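Local coordinates for protein esterase A (PDB 5GKV) that probably hydrolyses ester bonds as a serine hydrolase with the fold shared by beta-lactamases and penicillin-binding proteins, at residues Thr74-Phe79 with Arg217-Met222; Ala106-Glu111 with Gly179-Arg184; Leu126-Gly131 with Gly168-Thr173; Pro352-Ser357 with Ala381-Leu386. All blocks are in the same frame, centred on the assembly; numbering follows the deposited sequence.

Contact 1: residues Thr74-Phe79 with Arg217-Met222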
loop_
_atom_site.group_PDB
_atom_site.type_symbol
_atom_site.label_atom_id
_atom_site.label_comp_id
_atom_site.label_asym_id
_atom_site.label_seq_id
_atom_site.Cartn_x
_atom_site.Cartn_y
_atom_site.Cartn_z
ATOM N N THR A 74 -6.658 -11.993 -13.029
ATOM C CA THR A 74 -6.630 -12.456 -11.648
ATOM C C THR A 74 -6.361 -11.278 -10.709
ATOM O O THR A 74 -5.306 -10.642 -10.806
ATOM C CB THR A 74 -5.549 -13.520 -11.468
ATOM O OG1 THR A 74 -5.888 -14.707 -12.184
ATOM C CG2 THR A 74 -5.365 -13.841 -9.991
ATOM N N LEU A 75 -7.291 -11.001 -9.791
ATOM C CA LEU A 75 -7.110 -9.991 -8.746
ATOM C C LEU A 75 -6.525 -10.622 -7.488
ATOM O O LEU A 75 -6.767 -11.800 -7.202
ATOM C CB LEU A 75 -8.445 -9.326 -8.380
ATOM C CG LEU A 75 -9.118 -8.516 -9.480
ATOM C CD1 LEU A 75 -10.531 -8.118 -9.047
ATOM C CD2 LEU A 75 -8.251 -7.287 -9.753
ATOM N N THR A 76 -5.757 -9.827 -6.729
ATOM C CA THR A 76 -5.190 -10.295 -5.464
ATOM C C THR A 76 -5.340 -9.209 -4.412
ATOM O O THR A 76 -5.183 -8.020 -4.706
ATOM C CB THR A 76 -3.688 -10.688 -5.586
ATOM O OG1 THR A 76 -3.518 -11.617 -6.667
ATOM C CG2 THR A 76 -3.187 -11.376 -4.320
ATOM N N ALA A 77 -5.628 -9.620 -3.184
ATOM C CA ALA A 77 -5.565 -8.693 -2.056
ATOM C C ALA A 77 -4.166 -8.087 -1.919
ATOM O O ALA A 77 -3.167 -8.799 -1.923
ATOM C CB ALA A 77 -5.953 -9.422 -0.767
ATOM N N LEU A 78 -4.105 -6.761 -1.760
ATOM C CA LEU A 78 -2.841 -6.034 -1.727
ATOM C C LEU A 78 -2.320 -5.788 -0.316
ATOM O O LEU A 78 -1.148 -5.433 -0.160
ATOM C CB LEU A 78 -2.991 -4.672 -2.432
ATOM C CG LEU A 78 -3.463 -4.706 -3.885
ATOM C CD1 LEU A 78 -3.643 -3.255 -4.432
ATOM C CD2 LEU A 78 -2.502 -5.540 -4.775
ATOM N N PHE A 79 -3.163 -5.961 0.698
ATOM C CA PHE A 79 -2.865 -5.613 2.090
ATOM C C PHE A 79 -2.264 -4.208 2.104
ATOM O O PHE A 79 -2.811 -3.323 1.430
ATOM C CB PHE A 79 -2.023 -6.721 2.720
ATOM C CG PHE A 79 -2.764 -8.019 2.792
ATOM C CD1 PHE A 79 -3.744 -8.206 3.759
ATOM C CD2 PHE A 79 -2.550 -9.014 1.854
ATOM C CE1 PHE A 79 -4.476 -9.384 3.803
ATOM C CE2 PHE A 79 -3.271 -10.192 1.896
ATOM C CZ PHE A 79 -4.233 -10.377 2.866
ATOM N N ARG A 217 -12.749 -13.855 -9.658
ATOM C CA ARG A 217 -11.393 -13.789 -10.203
ATOM C C ARG A 217 -10.359 -13.370 -9.160
ATOM O O ARG A 217 -9.216 -13.055 -9.519
ATOM C CB ARG A 217 -11.347 -12.860 -11.421
ATOM C CG ARG A 217 -11.642 -11.390 -11.156
ATOM C CD ARG A 217 -12.059 -10.697 -12.471
ATOM N NE ARG A 217 -12.320 -9.266 -12.317
ATOM C CZ ARG A 217 -11.406 -8.314 -12.494
ATOM N NH1 ARG A 217 -10.159 -8.636 -12.823
ATOM N NH2 ARG A 217 -11.733 -7.037 -12.346
ATOM N N VAL A 218 -10.735 -13.367 -7.886
ATOM C CA VAL A 218 -9.810 -13.065 -6.800
ATOM C C VAL A 218 -9.030 -14.326 -6.441
ATOM O O VAL A 218 -9.617 -15.389 -6.211
ATOM C CB VAL A 218 -10.568 -12.517 -5.583
ATOM C CG1 VAL A 218 -9.632 -12.446 -4.361
ATOM C CG2 VAL A 218 -11.129 -11.152 -5.903
ATOM N N ALA A 219 -7.704 -14.204 -6.373
ATOM C CA ALA A 219 -6.849 -15.350 -6.092
ATOM C C ALA A 219 -7.027 -15.826 -4.660
ATOM O O ALA A 219 -7.238 -15.026 -3.751
ATOM C CB ALA A 219 -5.384 -14.974 -6.322
ATOM N N ASP A 220 -6.941 -17.142 -4.459
ATOM C CA ASP A 220 -6.706 -17.684 -3.123
ATOM C C ASP A 220 -5.395 -17.161 -2.564
ATOM O O ASP A 220 -4.416 -16.979 -3.288
ATOM C CB ASP A 220 -6.581 -19.217 -3.139
ATOM C CG ASP A 220 -7.860 -19.924 -3.500
ATOM O OD1 ASP A 220 -8.942 -19.305 -3.463
ATOM O OD2 ASP A 220 -7.759 -21.126 -3.816
ATOM N N LEU A 221 -5.346 -17.023 -1.251
ATOM C CA LEU A 221 -4.110 -16.725 -0.554
ATOM C C LEU A 221 -3.590 -17.972 0.146
ATOM O O LEU A 221 -4.359 -18.831 0.589
ATOM C CB LEU A 221 -4.331 -15.608 0.467
ATOM C CG LEU A 221 -4.783 -14.278 -0.140
ATOM C CD1 LEU A 221 -5.147 -13.307 0.963
ATOM C CD2 LEU A 221 -3.651 -13.721 -0.998
ATOM N N MET A 222 -2.271 -18.074 0.218
ATOM C CA MET A 222 -1.611 -19.056 1.057
ATOM C C MET A 222 -0.932 -18.301 2.186
ATOM O O MET A 222 -0.062 -17.460 1.937
ATOM C CB MET A 222 -0.606 -19.878 0.261
ATOM C CG MET A 222 -0.031 -21.036 1.048
ATOM S SD MET A 222 1.155 -21.951 0.056
ATOM C CE MET A 222 0.900 -21.183 -1.539
HETATM O O HOH W 1 -8.335 -15.825 -11.458
HETATM O O HOH W 2 -6.555 -12.325 -2.737
#
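L75 and V218 form a single beta bridge, and the contact is tightest around it. L75 N donates to R217 O at 2.8 Å. A219 N donates to L75 O at 2.7 Å in a straighter bond (164° at the hydrogen). The side chain of L75 lies over one face of the R217 guanidinium, with CG of L75 3.5 Å from NH1 of R217 and CD1 of L75 above the centre of the group. R217 CG sits between the backbone N and the carbonyl carbon (chi1 65°), and the chain then runs extended to NE, which carries the flat group across L75. Partners outside the contact hold its rotation: D205 and the carbonyl of D73 at NH1, and E214 at NE. CB of A219 packs on CG2 of T74 at 3.8 Å.

Strand 76-77 is an edge strand of a small three-stranded antiparallel sheet. The backbone of T76 bonds to A268 of strand 266-268, and just before the strand L75 bridges to V218. Directly after F79 the chain enters the S-x-x-K motif of the beta-lactamase family.

Toward the partly exposed L221 the packing is looser. CD2 of L221 stays 4.1 Å from CG2 of T76. CD1 of L221 reaches the edge of the F79 ring, in its plane and 3.6 Å from CZ. The backbones have separated here, and a water bridges them. It accepts from A77 N at 2.9 Å and donates to A219 O at 3.0 Å.

Contact 2: residues Ala106-Glu111 with Gly179-Arg184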
loop_
_atom_site.group_PDB
_atom_site.type_symbol
_atom_site.label_atom_id
_atom_site.label_comp_id
_atom_site.label_asym_id
_atom_site.label_seq_id
_atom_site.Cartn_x
_atom_site.Cartn_y
_atom_site.Cartn_z
ATOM N N ALA A 106 -8.023 17.937 13.189
ATOM C CA ALA A 106 -9.234 18.399 13.855
ATOM C C ALA A 106 -9.955 19.473 13.057
ATOM O O ALA A 106 -11.168 19.643 13.228
ATOM C CB ALA A 106 -8.882 18.906 15.260
ATOM N N ASP A 107 -9.242 20.195 12.187
ATOM C CA ASP A 107 -9.891 21.229 11.389
ATOM C C ASP A 107 -10.950 20.648 10.459
ATOM O O ASP A 107 -11.989 21.278 10.234
ATOM C CB ASP A 107 -8.861 22.022 10.592
ATOM C CG ASP A 107 -9.405 23.368 10.151
ATOM O OD1 ASP A 107 -9.256 23.703 8.957
ATOM O OD2 ASP A 107 -10.007 24.071 10.997
ATOM N N VAL A 108 -10.721 19.449 9.911
ATOM C CA VAL A 108 -11.723 18.831 9.043
ATOM C C VAL A 108 -12.498 17.723 9.744
ATOM O O VAL A 108 -13.516 17.257 9.205
ATOM C CB VAL A 108 -11.089 18.289 7.741
ATOM C CG1 VAL A 108 -10.264 19.379 7.059
ATOM C CG2 VAL A 108 -10.242 17.077 8.039
ATOM N N TRP A 109 -12.070 17.312 10.937
ATOM C CA TRP A 109 -12.660 16.189 11.666
ATOM C C TRP A 109 -12.696 16.610 13.129
ATOM O O TRP A 109 -11.850 16.199 13.938
ATOM C CB TRP A 109 -11.835 14.917 11.434
ATOM C CG TRP A 109 -12.236 13.663 12.145
ATOM C CD1 TRP A 109 -13.305 13.463 12.970
ATOM C CD2 TRP A 109 -11.533 12.415 12.089
ATOM N NE1 TRP A 109 -13.317 12.163 13.422
ATOM C CE2 TRP A 109 -12.235 11.501 12.899
ATOM C CE3 TRP A 109 -10.386 11.984 11.420
ATOM C CZ2 TRP A 109 -11.826 10.175 13.056
ATOM C CZ3 TRP A 109 -9.966 10.654 11.587
ATOM C CH2 TRP A 109 -10.683 9.776 12.400
ATOM N N PRO A 110 -13.649 17.477 13.498
ATOM C CA PRO A 110 -13.588 18.127 14.821
ATOM C C PRO A 110 -13.526 17.153 15.977
ATOM O O PRO A 110 -12.856 17.439 16.981
ATOM C CB PRO A 110 -14.877 18.959 14.859
ATOM C CG PRO A 110 -15.187 19.226 13.415
ATOM C CD PRO A 110 -14.781 17.972 12.688
ATOM N N GLU A 111 -14.180 15.996 15.850
ATOM C CA GLU A 111 -14.160 14.996 16.911
ATOM C C GLU A 111 -12.759 14.461 17.184
ATOM O O GLU A 111 -12.505 13.959 18.287
ATOM C CB GLU A 111 -15.105 13.857 16.551
ATOM C CG GLU A 111 -16.570 14.299 16.418
ATOM C CD GLU A 111 -16.964 14.741 15.009
ATOM O OE1 GLU A 111 -16.098 15.188 14.222
ATOM O OE2 GLU A 111 -18.169 14.650 14.693
ATOM N N GLY A 179 -8.781 7.614 5.377
ATOM C CA GLY A 179 -10.065 7.523 4.702
ATOM C C GLY A 179 -11.053 8.554 5.209
ATOM O O GLY A 179 -11.843 9.103 4.436
ATOM N N GLU A 180 -11.026 8.831 6.510
ATOM C CA GLU A 180 -12.027 9.724 7.079
ATOM C C GLU A 180 -11.677 11.176 6.794
ATOM O O GLU A 180 -12.568 11.987 6.528
ATOM C CB GLU A 180 -12.169 9.455 8.587
ATOM C CG GLU A 180 -13.202 10.309 9.308
ATOM C CD GLU A 180 -14.633 10.047 8.873
ATOM O OE1 GLU A 180 -14.865 9.171 8.011
ATOM O OE2 GLU A 180 -15.535 10.743 9.396
ATOM N N ILE A 181 -10.388 11.517 6.827
ATOM C CA ILE A 181 -9.952 12.830 6.356
ATOM C C ILE A 181 -10.412 13.039 4.919
ATOM O O ILE A 181 -11.025 14.065 4.577
ATOM C CB ILE A 181 -8.425 12.966 6.483
ATOM C CG1 ILE A 181 -7.985 12.949 7.961
ATOM C CG2 ILE A 181 -7.935 14.243 5.787
ATOM C CD1 ILE A 181 -6.482 12.813 8.112
ATOM N N PHE A 182 -10.157 12.041 4.062
ATOM C CA PHE A 182 -10.580 12.127 2.662
ATOM C C PHE A 182 -12.089 12.328 2.540
ATOM O O PHE A 182 -12.554 13.219 1.817
ATOM C CB PHE A 182 -10.165 10.862 1.902
ATOM C CG PHE A 182 -10.474 10.936 0.434
ATOM C CD1 PHE A 182 -11.698 10.520 -0.053
ATOM C CD2 PHE A 182 -9.542 11.447 -0.448
ATOM C CE1 PHE A 182 -11.982 10.618 -1.407
ATOM C CE2 PHE A 182 -9.821 11.553 -1.793
ATOM C CZ PHE A 182 -11.043 11.138 -2.268
ATOM N N ARG A 183 -12.869 11.475 3.213
ATOM C CA ARG A 183 -14.328 11.516 3.106
ATOM C C ARG A 183 -14.878 12.880 3.522
ATOM O O ARG A 183 -15.728 13.460 2.833
ATOM C CB ARG A 183 -14.935 10.395 3.961
ATOM C CG ARG A 183 -16.402 10.081 3.690
ATOM C CD ARG A 183 -16.967 9.049 4.698
ATOM N NE ARG A 183 -16.998 9.573 6.067
ATOM C CZ ARG A 183 -17.720 10.627 6.457
ATOM N NH1 ARG A 183 -18.483 11.283 5.584
ATOM N NH2 ARG A 183 -17.672 11.037 7.724
ATOM N N ARG A 184 -14.391 13.416 4.639
ATOM C CA ARG A 184 -14.890 14.704 5.112
ATOM C C ARG A 184 -14.519 15.848 4.180
ATOM O O ARG A 184 -15.263 16.834 4.092
ATOM C CB ARG A 184 -14.364 14.976 6.512
ATOM C CG ARG A 184 -14.757 13.882 7.467
ATOM C CD ARG A 184 -15.218 14.406 8.768
ATOM N NE ARG A 184 -15.551 13.310 9.666
ATOM C CZ ARG A 184 -16.086 13.484 10.868
ATOM N NH1 ARG A 184 -16.347 14.716 11.287
ATOM N NH2 ARG A 184 -16.350 12.432 11.644
HETATM O O HOH W 3 -16.818 17.473 9.647
#
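W109 turns its CG away from the backbone N (chi1 177°), and E180 does the same with its own CG (chi1 -179°) before bending at chi2. The two side chains then cross at about a right angle. CG of E180 sits 3.7 Å from the centroid of the six-membered ring of W109, almost on the ring normal, in a CH-pi contact. The R184 guanidinium lies over the CD1 rim of the indole, the two planes 33° apart, with NH2 of R184 3.5 Å from CD1 of W109.

The polar ends form a salt-bridge network. R184 NE and NH2 both grip E180 OE2, the NE bond at 2.6 Å. R184 NH1 reaches E111 OE1 at 3.0 Å, on the syn side but tilted out of the carboxylate plane, in a bent bond. R183 holds E180 side-on, with one nitrogen to each oxygen. Three N-H groups thus meet E180 OE2, which probably stabilises its negative charge. W147 adds a bond to E180 OE1. On the apolar side, CG2 of V108 touches CG2 of I181 at 4.3 Å.

Helix 173-186 thus packs on the end of the short helix 105-108 and the residues that follow it, and W109 also packs on helix 147-156, in a mainly helical region of the beta-lactamase fold.

Contact 3: residues Leu126-Gly131 with Gly168-Thr173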
loop_
_atom_site.group_PDB
_atom_site.type_symbol
_atom_site.label_atom_id
_atom_site.label_comp_id
_atom_site.label_asym_id
_atom_site.label_seq_id
_atom_site.Cartn_x
_atom_site.Cartn_y
_atom_site.Cartn_z
ATOM N N LEU A 126 -0.339 10.736 8.533
ATOM C CA LEU A 126 -0.012 9.857 7.415
ATOM C C LEU A 126 1.396 9.298 7.500
ATOM O O LEU A 126 1.672 8.286 6.850
ATOM C CB LEU A 126 -0.199 10.592 6.084
ATOM C CG LEU A 126 -1.649 10.965 5.757
ATOM C CD1 LEU A 126 -1.689 11.718 4.432
ATOM C CD2 LEU A 126 -2.525 9.722 5.700
ATOM N N SER A 127 2.275 9.893 8.312
ATOM C CA SER A 127 3.610 9.354 8.528
ATOM C C SER A 127 3.729 8.589 9.852
ATOM O O SER A 127 4.843 8.381 10.347
ATOM C CB SER A 127 4.654 10.473 8.439
ATOM O OG SER A 127 4.386 11.521 9.367
ATOM N N HIS A 128 2.604 8.141 10.410
ATOM C CA HIS A 128 2.570 7.216 11.534
ATOM C C HIS A 128 3.134 7.844 12.801
ATOM O O HIS A 128 3.715 7.159 13.639
ATOM C CB HIS A 128 3.288 5.895 11.165
ATOM C CG HIS A 128 2.748 5.294 9.895
ATOM N ND1 HIS A 128 1.586 4.544 9.863
ATOM C CD2 HIS A 128 3.152 5.414 8.607
ATOM C CE1 HIS A 128 1.317 4.199 8.613
ATOM N NE2 HIS A 128 2.250 4.713 7.828
ATOM N N GLN A 129 2.934 9.155 12.961
ATOM C CA GLN A 129 3.424 9.866 14.132
ATOM C C GLN A 129 2.368 10.074 15.205
ATOM O O GLN A 129 2.727 10.422 16.339
ATOM C CB GLN A 129 3.979 11.229 13.720
ATOM C CG GLN A 129 5.181 11.148 12.829
ATOM C CD GLN A 129 5.771 12.513 12.612
ATOM O OE1 GLN A 129 6.265 13.131 13.556
ATOM N NE2 GLN A 129 5.706 13.008 11.383
ATOM N N ALA A 130 1.084 9.881 14.884
ATOM C CA ALA A 130 -0.000 10.311 15.762
ATOM C C ALA A 130 -0.293 9.340 16.903
ATOM O O ALA A 130 -1.249 9.570 17.648
ATOM C CB ALA A 130 -1.282 10.544 14.955
ATOM N N GLY A 131 0.470 8.256 17.048
ATOM C CA GLY A 131 0.346 7.433 18.233
ATOM C C GLY A 131 -0.869 6.544 18.300
ATOM O O GLY A 131 -1.210 6.072 19.386
ATOM N N GLY A 168 5.500 5.006 14.504
ATOM C CA GLY A 168 5.011 3.717 14.954
ATOM C C GLY A 168 3.925 3.247 14.009
ATOM O O GLY A 168 2.754 3.612 14.146
ATOM N N TYR A 169 4.333 2.450 13.033
ATOM C CA TYR A 169 3.476 2.073 11.916
ATOM C C TYR A 169 2.086 1.647 12.374
ATOM O O TYR A 169 1.941 0.845 13.298
ATOM C CB TYR A 169 4.161 0.943 11.158
ATOM C CG TYR A 169 3.392 0.412 9.966
ATOM C CD1 TYR A 169 3.196 1.199 8.837
ATOM C CD2 TYR A 169 2.916 -0.898 9.950
ATOM C CE1 TYR A 169 2.511 0.695 7.718
ATOM C CE2 TYR A 169 2.247 -1.410 8.843
ATOM C CZ TYR A 169 2.046 -0.606 7.741
ATOM O OH TYR A 169 1.387 -1.124 6.662
ATOM N N HIS A 170 1.058 2.221 11.739
ATOM C CA HIS A 170 -0.355 1.955 11.982
ATOM C C HIS A 170 -0.860 0.965 10.931
ATOM O O HIS A 170 -1.320 1.408 9.869
ATOM C CB HIS A 170 -1.188 3.237 11.865
ATOM C CG HIS A 170 -0.881 4.304 12.881
ATOM N ND1 HIS A 170 0.395 4.597 13.316
ATOM C CD2 HIS A 170 -1.700 5.187 13.503
ATOM C CE1 HIS A 170 0.344 5.598 14.180
ATOM N NE2 HIS A 170 -0.916 5.977 14.306
ATOM N N PRO A 171 -0.807 -0.354 11.156
ATOM C CA PRO A 171 -1.100 -1.279 10.038
ATOM C C PRO A 171 -2.556 -1.263 9.580
ATOM O O PRO A 171 -2.810 -1.450 8.387
ATOM C CB PRO A 171 -0.693 -2.651 10.592
ATOM C CG PRO A 171 -0.792 -2.514 12.070
ATOM C CD PRO A 171 -0.413 -1.076 12.378
ATOM N N VAL A 172 -3.517 -1.060 10.473
ATOM C CA VAL A 172 -4.932 -1.042 10.117
ATOM C C VAL A 172 -5.539 0.349 10.290
ATOM O O VAL A 172 -6.250 0.843 9.412
ATOM C CB VAL A 172 -5.716 -2.094 10.933
ATOM C CG1 VAL A 172 -7.156 -2.169 10.442
ATOM C CG2 VAL A 172 -5.018 -3.463 10.874
ATOM N N THR A 173 -5.258 0.998 11.420
ATOM C CA THR A 173 -5.899 2.269 11.747
ATOM C C THR A 173 -5.591 3.361 10.729
ATOM O O THR A 173 -6.407 4.272 10.545
ATOM C CB THR A 173 -5.469 2.723 13.146
ATOM O OG1 THR A 173 -4.036 2.795 13.193
ATOM C CG2 THR A 173 -5.959 1.715 14.192
#
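Y169 probably corresponds to the tyrosine of the second conserved motif of class C beta-lactamases and related esterases, and H128 packs against it. The Y169 hydroxyl is hydrogen-bonded to K83 NZ, the lysine of the S-x-x-K motif. H128 has positive phi (66°) and is the C-prime residue of the Schellman motif that ends helix 122-126.

Two hydrogen bonds join the loops, both accepted by H128. G168 N donates to H128 O at 2.9 Å in a nearly straight bond. H170 N donates to H128 ND1 at 3.0 Å, from well out of the ring plane (37°). The imidazole of H128 is thus tied to the backbone next to Y169. CD1 of Y169 lies over one face of the H128 ring, toward its rim, 3.5 Å from CE1 of H128. The two side chains run side by side and point the same way, with their rings oblique to each other. H170 runs antiparallel alongside H128, with the two ND1 atoms of H170 and H128 3.7 Å apart. H170 ND1 makes a weak bond to G168 O in its own segment. The edge of the H170 ring faces G131 N.

All the touching residues are buried. Y174, at the start of helix 173-186, and W318, on strand 315-318, meet the H128 ring. L177 of helix 173-186 touches H170, and P171 leans on helix 235-241.

Contact 4: residues Pro352-Ser357 with Ala381-Leu386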
loop_
_atom_site.group_PDB
_atom_site.type_symbol
_atom_site.label_atom_id
_atom_site.label_comp_id
_atom_site.label_asym_id
_atom_site.label_seq_id
_atom_site.Cartn_x
_atom_site.Cartn_y
_atom_site.Cartn_z
ATOM N N PRO A 352 10.703 8.755 -9.563
ATOM C CA PRO A 352 10.607 9.936 -10.440
ATOM C C PRO A 352 11.933 10.318 -11.062
ATOM O O PRO A 352 11.931 10.955 -12.118
ATOM C CB PRO A 352 10.099 11.042 -9.503
ATOM C CG PRO A 352 9.442 10.316 -8.378
ATOM C CD PRO A 352 10.251 9.043 -8.196
ATOM N N THR A 353 13.058 9.954 -10.435
ATOM C CA THR A 353 14.362 10.342 -10.962
ATOM C C THR A 353 14.685 9.600 -12.252
ATOM O O THR A 353 15.194 10.196 -13.207
ATOM C CB THR A 353 15.443 10.080 -9.919
ATOM O OG1 THR A 353 15.160 10.849 -8.743
ATOM C CG2 THR A 353 16.807 10.458 -10.453
ATOM N N ARG A 354 14.410 8.297 -12.293
ATOM C CA ARG A 354 14.651 7.492 -13.485
ATOM C C ARG A 354 13.416 7.362 -14.371
ATOM O O ARG A 354 13.521 6.838 -15.483
ATOM C CB ARG A 354 15.150 6.095 -13.084
ATOM C CG ARG A 354 16.290 6.085 -12.061
ATOM C CD ARG A 354 17.628 6.339 -12.711
ATOM N NE ARG A 354 17.990 5.284 -13.653
ATOM C CZ ARG A 354 18.709 4.211 -13.340
ATOM N NH1 ARG A 354 19.154 4.032 -12.099
ATOM N NH2 ARG A 354 18.989 3.313 -14.278
ATOM N N GLY A 355 12.248 7.812 -13.915
ATOM C CA GLY A 355 11.042 7.684 -14.715
ATOM C C GLY A 355 10.422 6.296 -14.750
ATOM O O GLY A 355 9.610 6.020 -15.635
ATOM N N VAL A 356 10.753 5.416 -13.806
ATOM C CA VAL A 356 10.272 4.038 -13.861
ATOM C C VAL A 356 9.362 3.768 -12.667
ATOM O O VAL A 356 9.339 4.510 -11.683
ATOM C CB VAL A 356 11.429 3.016 -13.909
ATOM C CG1 VAL A 356 12.366 3.326 -15.067
ATOM C CG2 VAL A 356 12.200 2.998 -12.596
ATOM N N SER A 357 8.593 2.687 -12.773
ATOM C CA SER A 357 7.713 2.246 -11.697
ATOM C C SER A 357 7.526 0.743 -11.832
ATOM O O SER A 357 7.846 0.150 -12.871
ATOM C CB SER A 357 6.347 2.951 -11.761
ATOM O OG SER A 357 5.746 2.654 -13.013
ATOM N N ALA A 381 16.796 -6.735 -10.952
ATOM C CA ALA A 381 17.019 -7.165 -12.330
ATOM C C ALA A 381 16.491 -6.147 -13.331
ATOM O O ALA A 381 17.095 -5.931 -14.396
ATOM C CB ALA A 381 16.358 -8.524 -12.577
ATOM N N ALA A 382 15.340 -5.536 -13.032
ATOM C CA ALA A 382 14.795 -4.547 -13.952
ATOM C C ALA A 382 15.730 -3.349 -14.060
ATOM O O ALA A 382 16.029 -2.879 -15.165
ATOM C CB ALA A 382 13.401 -4.116 -13.491
ATOM N N TYR A 383 16.217 -2.849 -12.912
ATOM C CA TYR A 383 17.138 -1.714 -12.943
ATOM C C TYR A 383 18.455 -2.073 -13.624
ATOM O O TYR A 383 19.046 -1.231 -14.312
ATOM C CB TYR A 383 17.405 -1.198 -11.527
ATOM C CG TYR A 383 16.408 -0.156 -11.060
ATOM C CD1 TYR A 383 15.287 -0.525 -10.312
ATOM C CD2 TYR A 383 16.592 1.197 -11.350
ATOM C CE1 TYR A 383 14.367 0.432 -9.879
ATOM C CE2 TYR A 383 15.684 2.154 -10.919
ATOM C CZ TYR A 383 14.574 1.760 -10.186
ATOM O OH TYR A 383 13.675 2.698 -9.753
ATOM N N ALA A 384 18.948 -3.304 -13.427
ATOM C CA ALA A 384 20.190 -3.717 -14.078
ATOM C C ALA A 384 20.030 -3.851 -15.586
ATOM O O ALA A 384 21.033 -3.974 -16.299
ATOM C CB ALA A 384 20.689 -5.046 -13.500
ATOM N N SER A 385 18.796 -3.843 -16.081
ATOM C CA SER A 385 18.518 -3.908 -17.506
ATOM C C SER A 385 18.460 -2.536 -18.156
ATOM O O SER A 385 18.401 -2.453 -19.390
ATOM C CB SER A 385 17.195 -4.643 -17.746
ATOM O OG SER A 385 17.280 -5.974 -17.254
ATOM N N LEU A 386 18.466 -1.472 -17.364
ATOM C CA LEU A 386 18.318 -0.119 -17.899
ATOM C C LEU A 386 19.648 0.364 -18.457
ATOM O O LEU A 386 19.668 1.085 -19.452
ATOM C CB LEU A 386 17.814 0.843 -16.809
ATOM C CG LEU A 386 16.416 0.505 -16.264
ATOM C CD1 LEU A 386 16.034 1.376 -15.081
ATOM C CD2 LEU A 386 15.382 0.631 -17.353
#
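The backbones of V356 and Y383 stay well apart, with their CA atoms 9.0 Å from each other, and side chains alone make the contact. With chi1 at -55°, V356 turns CG2 onto the end of the Y383 ring, 3.2 Å from OH and 3.6 Å from CZ of Y383. The approach is oblique to the ring. The other branch, CG1 of V356, is 4.2 Å from CD1 of L386, and the two side chains pass alongside, pointing opposite ways. Y383 OH is hydrogen-bonded to D351 OD2, which fixes the end of the ring.

D351 also faces G355 and V356 in a G1 beta bulge, at the turn between strands 347-351 and 356-362 of the large antiparallel sheet. Helix 373-384, the C-terminal helix, packs on this sheet as in other members of the beta-lactamase family. Helix 25-35 lies beside it and touches A381 and A382.

R354 closes the outer side of the contact. Its chain bends at chi2 and chi3 (-81° and -64°), which folds the guanidinium back toward Y383 and L386. NH1 of R354 lies near the plane of the Y383 ring, at its edge and 3.9 Å from CD2. The ring in turn approaches one face of the guanidinium, and the two planes are steeply inclined. NH2 of R354 is 3.6 Å from CD1 of L386, the last residue of the chain.

How the contacts relate
Contacts 1 and 3 lie nearest the probable active site. Contact 1 ends at F79, just before S80 of the S-x-x-K motif, and contact 3 holds Y169, which touches S80 and bonds to K83. Their nearest atoms are about 7 Å apart, although their centres are 25 Å apart. Contact 2 is 16 Å from contact 3 between centres. Helix 173-186 joins them, starting at the end of contact 3 and running into contact 2. Along the chain, contact 3 falls within the span of contact 2, and both fall within that of contact 1. Contact 4 comes later in the chain, on the large sheet, with its centre 37 Å from that of contact 2.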